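Local coordinates for protein enoyl-CoA hydratase (Thermus thermophilus, PDB 1WZ8) that probably catalyses the reversible hydration of trans-2-enoyl-CoA thioesters to 3-hydroxyacyl-CoA, as a hexameric member of the crotonase family, at residues A[33-36]-A[37-40]; A[43-46]-A[47-51]; A[178-182]-A[183-187]. One frame throughout, in Å; residues are numbered along the deposited sequence.

Interaction 1 (A[33-36]-A[37-40])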
ATOM      1  N   ALA A  33      25.882  24.491 -10.296  1.00 17.06           N
ATOM      2  CA  ALA A  33      24.876  24.778  -9.279  1.00 17.90           C
ATOM      3  C   ALA A  33      23.713  25.253 -10.139  1.00 18.30           C
ATOM      4  O   ALA A  33      23.918  25.966 -11.120  1.00 18.75           O
ATOM      5  CB  ALA A  33      25.350  25.888  -8.351  1.00 20.06           C
ATOM      6  N   MET A  34      22.499  24.859  -9.781  1.00 16.59           N
ATOM      7  CA  MET A  34      21.339  25.209 -10.585  1.00 15.86           C
ATOM      8  C   MET A  34      20.608  26.504 -10.277  1.00 16.55           C
ATOM      9  O   MET A  34      20.018  26.651  -9.211  1.00 17.51           O
ATOM     10  CB  MET A  34      20.316  24.078 -10.526  1.00 13.57           C
ATOM     11  CG  MET A  34      20.843  22.709 -10.891  1.00 14.27           C
ATOM     12  SD  MET A  34      19.542  21.503 -10.566  1.00 16.50           S
ATOM     13  CE  MET A  34      20.380  19.957 -10.967  1.00 14.57           C
ATOM     14  N   PRO A  35      20.650  27.470 -11.208  1.00 17.69           N
ATOM     15  CA  PRO A  35      19.940  28.733 -10.976  1.00 17.36           C
ATOM     16  C   PRO A  35      18.460  28.394 -11.191  1.00 16.43           C
ATOM     17  O   PRO A  35      18.139  27.323 -11.704  1.00 15.32           O
ATOM     18  CB  PRO A  35      20.475  29.640 -12.081  1.00 17.70           C
ATOM     19  CG  PRO A  35      21.846  29.091 -12.344  1.00 20.16           C
ATOM     20  CD  PRO A  35      21.594  27.602 -12.330  1.00 17.92           C
ATOM     21  N   PRO A  36      17.545  29.296 -10.811  1.00 16.60           N
ATOM     22  CA  PRO A  36      16.112  29.042 -10.987  1.00 15.37           C
ATOM     23  C   PRO A  36      15.727  28.505 -12.370  1.00 16.96           C
ATOM     24  O   PRO A  36      15.000  27.517 -12.482  1.00 14.64           O
ATOM     25  CB  PRO A  36      15.488  30.409 -10.707  1.00 15.93           C
ATOM     26  CG  PRO A  36      16.385  30.963  -9.656  1.00 15.58           C
ATOM     27  CD  PRO A  36      17.773  30.600 -10.162  1.00 16.30           C
ATOM     28  N   ALA A  37      16.225  29.151 -13.421  1.00 16.85           N
ATOM     29  CA  ALA A  37      15.903  28.744 -14.786  1.00 17.61           C
ATOM     30  C   ALA A  37      16.327  27.324 -15.132  1.00 17.71           C
ATOM     31  O   ALA A  37      15.583  26.596 -15.794  1.00 18.70           O
ATOM     32  CB  ALA A  37      16.514  29.725 -15.782  1.00 18.89           C
ATOM     33  N   LEU A  38      17.520  26.928 -14.696  1.00 16.18           N
ATOM     34  CA  LEU A  38      18.015  25.589 -14.994  1.00 15.51           C
ATOM     35  C   LEU A  38      17.239  24.520 -14.234  1.00 15.44           C
ATOM     36  O   LEU A  38      16.917  23.469 -14.784  1.00 16.42           O
ATOM     37  CB  LEU A  38      19.504  25.476 -14.667  1.00 15.12           C
ATOM     38  CG  LEU A  38      20.135  24.122 -15.017  1.00 15.45           C
ATOM     39  CD1 LEU A  38      19.995  23.848 -16.511  1.00 15.61           C
ATOM     40  CD2 LEU A  38      21.592  24.127 -14.614  1.00 13.63           C
ATOM     41  N   HIS A  39      16.938  24.785 -12.971  1.00 15.25           N
ATOM     42  CA  HIS A  39      16.183  23.824 -12.180  1.00 15.05           C
ATOM     43  C   HIS A  39      14.829  23.555 -12.839  1.00 15.64           C
ATOM     44  O   HIS A  39      14.418  22.403 -12.994  1.00 14.73           O
ATOM     45  CB  HIS A  39      15.997  24.346 -10.754  1.00 14.24           C
ATOM     46  CG  HIS A  39      15.279  23.391  -9.854  1.00 14.89           C
ATOM     47  ND1 HIS A  39      13.924  23.474  -9.611  1.00 15.58           N
ATOM     48  CD2 HIS A  39      15.722  22.316  -9.161  1.00 15.19           C
ATOM     49  CE1 HIS A  39      13.565  22.491  -8.804  1.00 15.88           C
ATOM     50  NE2 HIS A  39      14.636  21.774  -8.515  1.00 16.34           N
ATOM     51  N   ARG A  40      14.137  24.617 -13.238  1.00 15.05           N
ATOM     52  CA  ARG A  40      12.846  24.455 -13.887  1.00 15.36           C
ATOM     53  C   ARG A  40      12.993  23.754 -15.238  1.00 16.28           C
ATOM     54  O   ARG A  40      12.152  22.937 -15.617  1.00 16.85           O
ATOM     55  CB  ARG A  40      12.168  25.810 -14.077  1.00 17.62           C
ATOM     56  CG  ARG A  40      10.924  25.725 -14.949  1.00 21.35           C
ATOM     57  CD  ARG A  40      10.024  26.932 -14.777  1.00 27.24           C
ATOM     58  NE  ARG A  40      10.802  28.166 -14.842  1.00 33.75           N
ATOM     59  CZ  ARG A  40      11.237  28.822 -13.772  1.00 36.55           C
ATOM     60  NH1 ARG A  40      10.977  28.340 -12.561  1.00 38.71           N
ATOM     61  NH2 ARG A  40      11.895  29.969 -13.914  1.00 37.72           N
TER

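Interaction 2 (A[43-46]-A[47-51])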
ATOM      1  N   ALA A  43      13.499  20.091 -14.854  1.00 16.35           N
ATOM      2  CA  ALA A  43      12.288  19.465 -14.339  1.00 17.77           C
ATOM      3  C   ALA A  43      11.176  19.352 -15.375  1.00 19.12           C
ATOM      4  O   ALA A  43      10.405  18.396 -15.361  1.00 18.19           O
ATOM      5  CB  ALA A  43      11.788  20.241 -13.131  1.00 20.43           C
ATOM      6  N   ARG A  44      11.106  20.323 -16.278  1.00 19.99           N
ATOM      7  CA  ARG A  44      10.053  20.343 -17.283  1.00 19.75           C
ATOM      8  C   ARG A  44      10.392  19.778 -18.657  1.00 18.02           C
ATOM      9  O   ARG A  44       9.489  19.429 -19.410  1.00 16.04           O
ATOM     10  CB  ARG A  44       9.536  21.774 -17.455  1.00 22.91           C
ATOM     11  CG  ARG A  44       9.180  22.451 -16.149  1.00 26.73           C
ATOM     12  CD  ARG A  44       8.734  23.890 -16.346  1.00 31.46           C
ATOM     13  NE  ARG A  44       7.317  23.986 -16.691  1.00 37.63           N
ATOM     14  CZ  ARG A  44       6.501  24.922 -16.214  1.00 38.52           C
ATOM     15  NH1 ARG A  44       6.962  25.842 -15.376  1.00 40.56           N
ATOM     16  NH2 ARG A  44       5.220  24.930 -16.553  1.00 41.45           N
ATOM     17  N   VAL A  45      11.675  19.684 -18.990  1.00 17.33           N
ATOM     18  CA  VAL A  45      12.081  19.182 -20.300  1.00 15.91           C
ATOM     19  C   VAL A  45      11.518  17.796 -20.631  1.00 17.33           C
ATOM     20  O   VAL A  45      11.241  17.490 -21.791  1.00 17.24           O
ATOM     21  CB  VAL A  45      13.631  19.154 -20.423  1.00 15.99           C
ATOM     22  CG1 VAL A  45      14.218  18.158 -19.433  1.00 12.68           C
ATOM     23  CG2 VAL A  45      14.044  18.819 -21.854  1.00 15.80           C
ATOM     24  N   TRP A  46      11.325  16.967 -19.610  1.00 17.91           N
ATOM     25  CA  TRP A  46      10.816  15.616 -19.822  1.00 16.99           C
ATOM     26  C   TRP A  46       9.467  15.558 -20.530  1.00 18.86           C
ATOM     27  O   TRP A  46       9.218  14.645 -21.312  1.00 18.66           O
ATOM     28  CB  TRP A  46      10.771  14.866 -18.486  1.00 16.13           C
ATOM     29  CG  TRP A  46      12.120  14.843 -17.830  1.00 14.65           C
ATOM     30  CD1 TRP A  46      12.576  15.696 -16.865  1.00 15.33           C
ATOM     31  CD2 TRP A  46      13.234  14.021 -18.196  1.00 14.51           C
ATOM     32  NE1 TRP A  46      13.907  15.464 -16.614  1.00 16.10           N
ATOM     33  CE2 TRP A  46      14.337  14.441 -17.418  1.00 15.28           C
ATOM     34  CE3 TRP A  46      13.411  12.973 -19.111  1.00 14.83           C
ATOM     35  CZ2 TRP A  46      15.600  13.850 -17.529  1.00 14.33           C
ATOM     36  CZ3 TRP A  46      14.669  12.387 -19.221  1.00 13.80           C
ATOM     37  CH2 TRP A  46      15.746  12.828 -18.435  1.00 13.15           C
ATOM     38  N   ARG A  47       8.598  16.528 -20.270  1.00 21.26           N
ATOM     39  CA  ARG A  47       7.290  16.553 -20.921  1.00 24.79           C
ATOM     40  C   ARG A  47       7.428  16.723 -22.430  1.00 24.86           C
ATOM     41  O   ARG A  47       6.769  16.033 -23.204  1.00 25.09           O
ATOM     42  CB  ARG A  47       6.435  17.688 -20.360  1.00 27.68           C
ATOM     43  CG  ARG A  47       5.807  17.374 -19.017  1.00 32.53           C
ATOM     44  CD  ARG A  47       5.267  18.631 -18.370  1.00 35.11           C
ATOM     45  NE  ARG A  47       5.944  18.895 -17.105  1.00 37.57           N
ATOM     46  CZ  ARG A  47       6.322  20.102 -16.702  1.00 38.74           C
ATOM     47  NH1 ARG A  47       6.090  21.158 -17.467  1.00 38.66           N
ATOM     48  NH2 ARG A  47       6.937  20.251 -15.535  1.00 39.93           N
ATOM     49  N   ASP A  48       8.292  17.642 -22.843  1.00 25.69           N
ATOM     50  CA  ASP A  48       8.500  17.885 -24.262  1.00 26.65           C
ATOM     51  C   ASP A  48       9.313  16.785 -24.940  1.00 27.01           C
ATOM     52  O   ASP A  48       9.191  16.573 -26.147  1.00 26.90           O
ATOM     53  CB  ASP A  48       9.180  19.240 -24.472  1.00 27.69           C
ATOM     54  CG  ASP A  48       8.327  20.398 -23.993  1.00 29.79           C
ATOM     55  OD1 ASP A  48       7.095  20.351 -24.193  1.00 30.87           O
ATOM     56  OD2 ASP A  48       8.884  21.361 -23.427  1.00 29.64           O
ATOM     57  N   LEU A  49      10.136  16.078 -24.171  1.00 25.72           N
ATOM     58  CA  LEU A  49      10.949  15.014 -24.746  1.00 27.13           C
ATOM     59  C   LEU A  49      10.090  13.883 -25.290  1.00 28.14           C
ATOM     60  O   LEU A  49      10.489  13.178 -26.215  1.00 28.28           O
ATOM     61  CB  LEU A  49      11.929  14.460 -23.707  1.00 26.68           C
ATOM     62  CG  LEU A  49      13.068  15.395 -23.299  1.00 26.86           C
ATOM     63  CD1 LEU A  49      13.992  14.682 -22.325  1.00 26.90           C
ATOM     64  CD2 LEU A  49      13.836  15.834 -24.544  1.00 26.24           C
ATOM     65  N   GLU A  50       8.907  13.711 -24.712  1.00 30.05           N
ATOM     66  CA  GLU A  50       7.997  12.660 -25.149  1.00 33.30           C
ATOM     67  C   GLU A  50       7.595  12.877 -26.601  1.00 33.20           C
ATOM     68  O   GLU A  50       7.211  11.935 -27.293  1.00 33.88           O
ATOM     69  CB  GLU A  50       6.748  12.643 -24.265  1.00 36.12           C
ATOM     70  CG  GLU A  50       7.016  12.232 -22.828  1.00 40.31           C
ATOM     71  CD  GLU A  50       5.774  12.287 -21.957  1.00 42.93           C
ATOM     72  OE1 GLU A  50       5.252  13.399 -21.722  1.00 45.90           O
ATOM     73  OE2 GLU A  50       5.315  11.215 -21.507  1.00 44.43           O
ATOM     74  N   ALA A  51       7.692  14.122 -27.059  1.00 33.19           N
ATOM     75  CA  ALA A  51       7.324  14.454 -28.430  1.00 32.78           C
ATOM     76  C   ALA A  51       8.427  14.139 -29.435  1.00 32.18           C
ATOM     77  O   ALA A  51       8.147  13.863 -30.598  1.00 32.45           O
ATOM     78  CB  ALA A  51       6.943  15.928 -28.523  1.00 33.45           C
TER
HETATM   79  O   HOH W   1       8.479  17.248 -17.048  1.00 24.76           O

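Interaction 3 (A[178-182]-A[183-187])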
ATOM      1  N   GLU A 178      32.645   4.760  -5.373  1.00 14.01           N
ATOM      2  CA  GLU A 178      32.987   3.370  -5.095  1.00 14.55           C
ATOM      3  C   GLU A 178      32.133   2.806  -3.966  1.00 13.13           C
ATOM      4  O   GLU A 178      31.607   1.698  -4.067  1.00 12.73           O
ATOM      5  CB  GLU A 178      34.460   3.261  -4.719  1.00 18.37           C
ATOM      6  CG  GLU A 178      34.966   1.839  -4.640  1.00 23.27           C
ATOM      7  CD  GLU A 178      36.385   1.773  -4.117  1.00 27.78           C
ATOM      8  OE1 GLU A 178      36.588   2.090  -2.927  1.00 31.89           O
ATOM      9  OE2 GLU A 178      37.295   1.414  -4.893  1.00 30.43           O
ATOM     10  N   GLU A 179      32.010   3.560  -2.882  1.00 12.28           N
ATOM     11  CA  GLU A 179      31.192   3.123  -1.755  1.00 12.54           C
ATOM     12  C   GLU A 179      29.725   3.064  -2.180  1.00 11.00           C
ATOM     13  O   GLU A 179      29.006   2.139  -1.819  1.00 10.44           O
ATOM     14  CB  GLU A 179      31.349   4.088  -0.568  1.00 12.69           C
ATOM     15  CG  GLU A 179      32.796   4.296  -0.135  1.00 19.13           C
ATOM     16  CD  GLU A 179      32.944   5.296   0.998  1.00 23.51           C
ATOM     17  OE1 GLU A 179      32.355   6.397   0.911  1.00 21.80           O
ATOM     18  OE2 GLU A 179      33.659   4.983   1.973  1.00 28.03           O
ATOM     19  N   ALA A 180      29.282   4.046  -2.955  1.00 12.65           N
ATOM     20  CA  ALA A 180      27.889   4.071  -3.393  1.00 13.35           C
ATOM     21  C   ALA A 180      27.508   2.830  -4.199  1.00 13.36           C
ATOM     22  O   ALA A 180      26.406   2.302  -4.039  1.00 14.34           O
ATOM     23  CB  ALA A 180      27.610   5.339  -4.197  1.00 12.77           C
ATOM     24  N   GLU A 181      28.406   2.355  -5.061  1.00 10.76           N
ATOM     25  CA  GLU A 181      28.114   1.161  -5.857  1.00 11.68           C
ATOM     26  C   GLU A 181      28.051  -0.077  -4.962  1.00 11.78           C
ATOM     27  O   GLU A 181      27.200  -0.956  -5.142  1.00  9.72           O
ATOM     28  CB  GLU A 181      29.181   0.965  -6.946  1.00 14.14           C
ATOM     29  CG  GLU A 181      28.897  -0.203  -7.905  1.00 14.88           C
ATOM     30  CD  GLU A 181      29.335  -1.555  -7.361  1.00 19.72           C
ATOM     31  OE1 GLU A 181      28.769  -2.586  -7.795  1.00 19.66           O
ATOM     32  OE2 GLU A 181      30.254  -1.598  -6.516  1.00 18.74           O
ATOM     33  N   ARG A 182      28.951  -0.136  -3.987  1.00 12.86           N
ATOM     34  CA  ARG A 182      29.009  -1.261  -3.055  1.00 13.58           C
ATOM     35  C   ARG A 182      27.717  -1.354  -2.244  1.00 12.93           C
ATOM     36  O   ARG A 182      27.248  -2.452  -1.933  1.00 13.55           O
ATOM     37  CB  ARG A 182      30.212  -1.088  -2.123  1.00 18.29           C
ATOM     38  CG  ARG A 182      30.586  -2.315  -1.310  1.00 24.11           C
ATOM     39  CD  ARG A 182      32.000  -2.139  -0.777  1.00 31.03           C
ATOM     40  NE  ARG A 182      32.900  -1.749  -1.860  1.00 35.75           N
ATOM     41  CZ  ARG A 182      34.168  -1.383  -1.700  1.00 37.57           C
ATOM     42  NH1 ARG A 182      34.709  -1.351  -0.488  1.00 38.68           N
ATOM     43  NH2 ARG A 182      34.896  -1.045  -2.758  1.00 38.22           N
ATOM     44  N   LEU A 183      27.145  -0.200  -1.909  1.00 11.50           N
ATOM     45  CA  LEU A 183      25.899  -0.154  -1.144  1.00 11.44           C
ATOM     46  C   LEU A 183      24.681  -0.438  -2.016  1.00 11.75           C
ATOM     47  O   LEU A 183      23.628  -0.822  -1.507  1.00 12.23           O
ATOM     48  CB  LEU A 183      25.714   1.221  -0.488  1.00 12.43           C
ATOM     49  CG  LEU A 183      26.692   1.683   0.596  1.00 12.63           C
ATOM     50  CD1 LEU A 183      26.264   3.057   1.108  1.00 14.64           C
ATOM     51  CD2 LEU A 183      26.708   0.671   1.743  1.00 12.38           C
ATOM     52  N   GLY A 184      24.820  -0.232  -3.321  1.00 11.38           N
ATOM     53  CA  GLY A 184      23.706  -0.464  -4.231  1.00 10.66           C
ATOM     54  C   GLY A 184      22.966   0.811  -4.608  1.00 11.39           C
ATOM     55  O   GLY A 184      21.890   0.762  -5.205  1.00  9.81           O
ATOM     56  N   LEU A 185      23.543   1.961  -4.272  1.00 10.01           N
ATOM     57  CA  LEU A 185      22.916   3.242  -4.593  1.00  9.85           C
ATOM     58  C   LEU A 185      22.963   3.499  -6.098  1.00 10.11           C
ATOM     59  O   LEU A 185      22.037   4.080  -6.667  1.00  8.59           O
ATOM     60  CB  LEU A 185      23.626   4.386  -3.871  1.00 10.71           C
ATOM     61  CG  LEU A 185      22.943   5.754  -3.992  1.00  9.70           C
ATOM     62  CD1 LEU A 185      21.705   5.781  -3.102  1.00 13.05           C
ATOM     63  CD2 LEU A 185      23.910   6.857  -3.578  1.00 11.52           C
ATOM     64  N   VAL A 186      24.056   3.076  -6.731  1.00  9.88           N
ATOM     65  CA  VAL A 186      24.234   3.243  -8.169  1.00 10.05           C
ATOM     66  C   VAL A 186      24.700   1.927  -8.780  1.00 11.07           C
ATOM     67  O   VAL A 186      25.229   1.066  -8.073  1.00 12.37           O
ATOM     68  CB  VAL A 186      25.269   4.341  -8.490  1.00 10.06           C
ATOM     69  CG1 VAL A 186      24.783   5.677  -7.946  1.00  8.13           C
ATOM     70  CG2 VAL A 186      26.627   3.977  -7.892  1.00 10.71           C
ATOM     71  N   ALA A 187      24.530   1.788 -10.091  1.00 11.04           N
ATOM     72  CA  ALA A 187      24.888   0.552 -10.785  1.00 11.21           C
ATOM     73  C   ALA A 187      26.371   0.289 -11.001  1.00 12.93           C
ATOM     74  O   ALA A 187      26.848  -0.833 -10.784  1.00 13.17           O
ATOM     75  CB  ALA A 187      24.166   0.492 -12.132  1.00 12.26           C
TER

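Interaction 1 (A[33-36]-A[37-40])
Met-34 overlaps Leu-38 at the start of the helix and brings its sulfur to the edge of the His-39 ring. CG of Met-34 meets the CD2 branch of Leu-38 at 4.1 Å, and the two side chains run at about a right angle to each other. Further out, SD of Met-34 lies 4.2 Å from CD2 of His-39. It sits close to the ring plane, 80° off the ring normal, so this is an edge-on Met-aromatic contact. Met-34 CG points opposite its own carbonyl carbon (chi1 -54°) and the chain is extended beyond it, which carries the sulfur as far as the imidazole. Pro-35 packs against Leu-38 at a slant, with CD of Pro-35 3.8 Å from CB of Leu-38.

The backbone closes the first turn. His-39 N donates to Pro-35 O at 3.1 Å in a nearly straight bond. Arg-40 N donates to Pro-36 O, also at 3.1 Å. That same carbonyl oxygen lies over one face of the Arg-40 guanidinium, 3.9 Å above its plane and offset toward the rim. The polar ends of His-39 and Arg-40 both turn to Glu-92 on helix 83-102, outside this turn. Glu-92 accepts a hydrogen bond from ND1 of His-39 and pairs in a salt bridge with NH1 of Arg-40. It thus ties this turn to the neighbouring helix.

Pro-35 is the N-cap residue and Pro-36 opens the first turn. A proline suits the first turn, where a backbone N-H would find no acceptor within the helix. This is a helix N-terminus with proline at the N-cap and in the first turn; it starts helix 36-49 of the crotonase fold.

Interaction 2 (A[43-46]-A[47-51])
The last turns of helix 36-49, in the beta-alpha-beta unit formed with strands 21-26 and 57-62, bring Arg-44 and Arg-47 together. The Arg-47 chain bends at chi3 (-118°) and folds back, so that one face of its guanidinium covers the start of the Arg-44 side chain. CZ of Arg-47 is 3.7 Å from CB of Arg-44. At the edge of the Arg-47 guanidinium, near its plane, NE of Arg-44 comes within 3.2 Å of NH1 of Arg-47; both are donors, and the two guanidinium planes are 62° apart. Asp-95 gives NH2 of Arg-47 a long, weak ion pair. A water donates to Ala-43 O at 2.8 Å and weakly accepts from Arg-47 N. With an alanine here, the Arg-44 aliphatic chain would probably lose its cover and Asp-95 its weak ion-pair mate.

The buried side is apolar. Leu-49 CG lies 3.8 Å from Val-45 CG2. Leu-49 and Trp-46 lie side by side, pointing the same way, with CD1 of Leu-49 3.7 Å from CE3 of Trp-46. Leu-49 N donates to Val-45 O at 3.0 Å. The chemistry is therefore split: hydrocarbon packing faces the sheet, while two like charges, probably mutually unfavourable, are brought close by the fold-back of Arg-47.

Interaction 3 (A[178-182]-A[183-187])
Leu-183, Ala-180 and Glu-181 bury the most surface where the helix ends and the chain turns back. Leu-183 completes the last turn: its N donates to Glu-179 O at 3.0 Å. With chi1 at -65° its CG sits beside the backbone N, alongside the same acceptor, 3.4 Å from Glu-179 O. The side chain then packs on Val-160, and on Lys-164 and His-168 of helix 162-171 in its own chain.

Ala-180 is met by the returning chain. Its methyl touches one branch from each of two residues: Leu-185 CD2 lies 4.0 Å from Ala-180 CB, and Val-186 CG2 is close by. The Ala-180 carbonyl oxygen takes two N-H groups. Leu-185 N donates to it at 2.9 Å, tilted 22° from the carbonyl plane. Gly-184 N reaches it only weakly, and has a second weak bond to Glu-181 O.

Glu-181 bends at chi2 and lies against the chain beyond the turn. Its CG is 3.6 Å from Ala-187 O. Lys-164 of the third subunit forms a salt bridge with Glu-181 OE1 and also donates to Ala-187 O, so one lysine joins both sides of this turn across the subunit interface. Val-186 O lies 3.6 Å from Glu-181 CA and is buried, with no hydrogen-bonding partner in the model.

Gly-184 has positive phi (99°), where a side chain would press on the preceding carbonyl oxygen. With Leu-185 N bonded to Ala-180 O and Gly-184 N to Glu-181 O, this is a Schellman motif. It ends helix 177-183 and leads into strand 188-190, outermost in the sheet of this chain.

In the fold
From the N terminus, the chain leaves strand 21-26 and starts helix 36-49 at interaction 1. Interaction 2 follows on the same helix, shortly before strand 57-62; the two centres are 16 Å apart. Together they mark the beginning and end of the helix in one beta-alpha-beta unit. Interaction 3 comes much later, between helix 177-183 and strand 188-190. It lies on the opposite side of the chain's centre, about 27 Å from interaction 1 and 29 Å from interaction 2, centre to centre. All three are local contacts in series; none nests in or crosses another. Interaction 1 borders helices 73-81 and 83-102, while interactions 2 and 3 each approach another subunit.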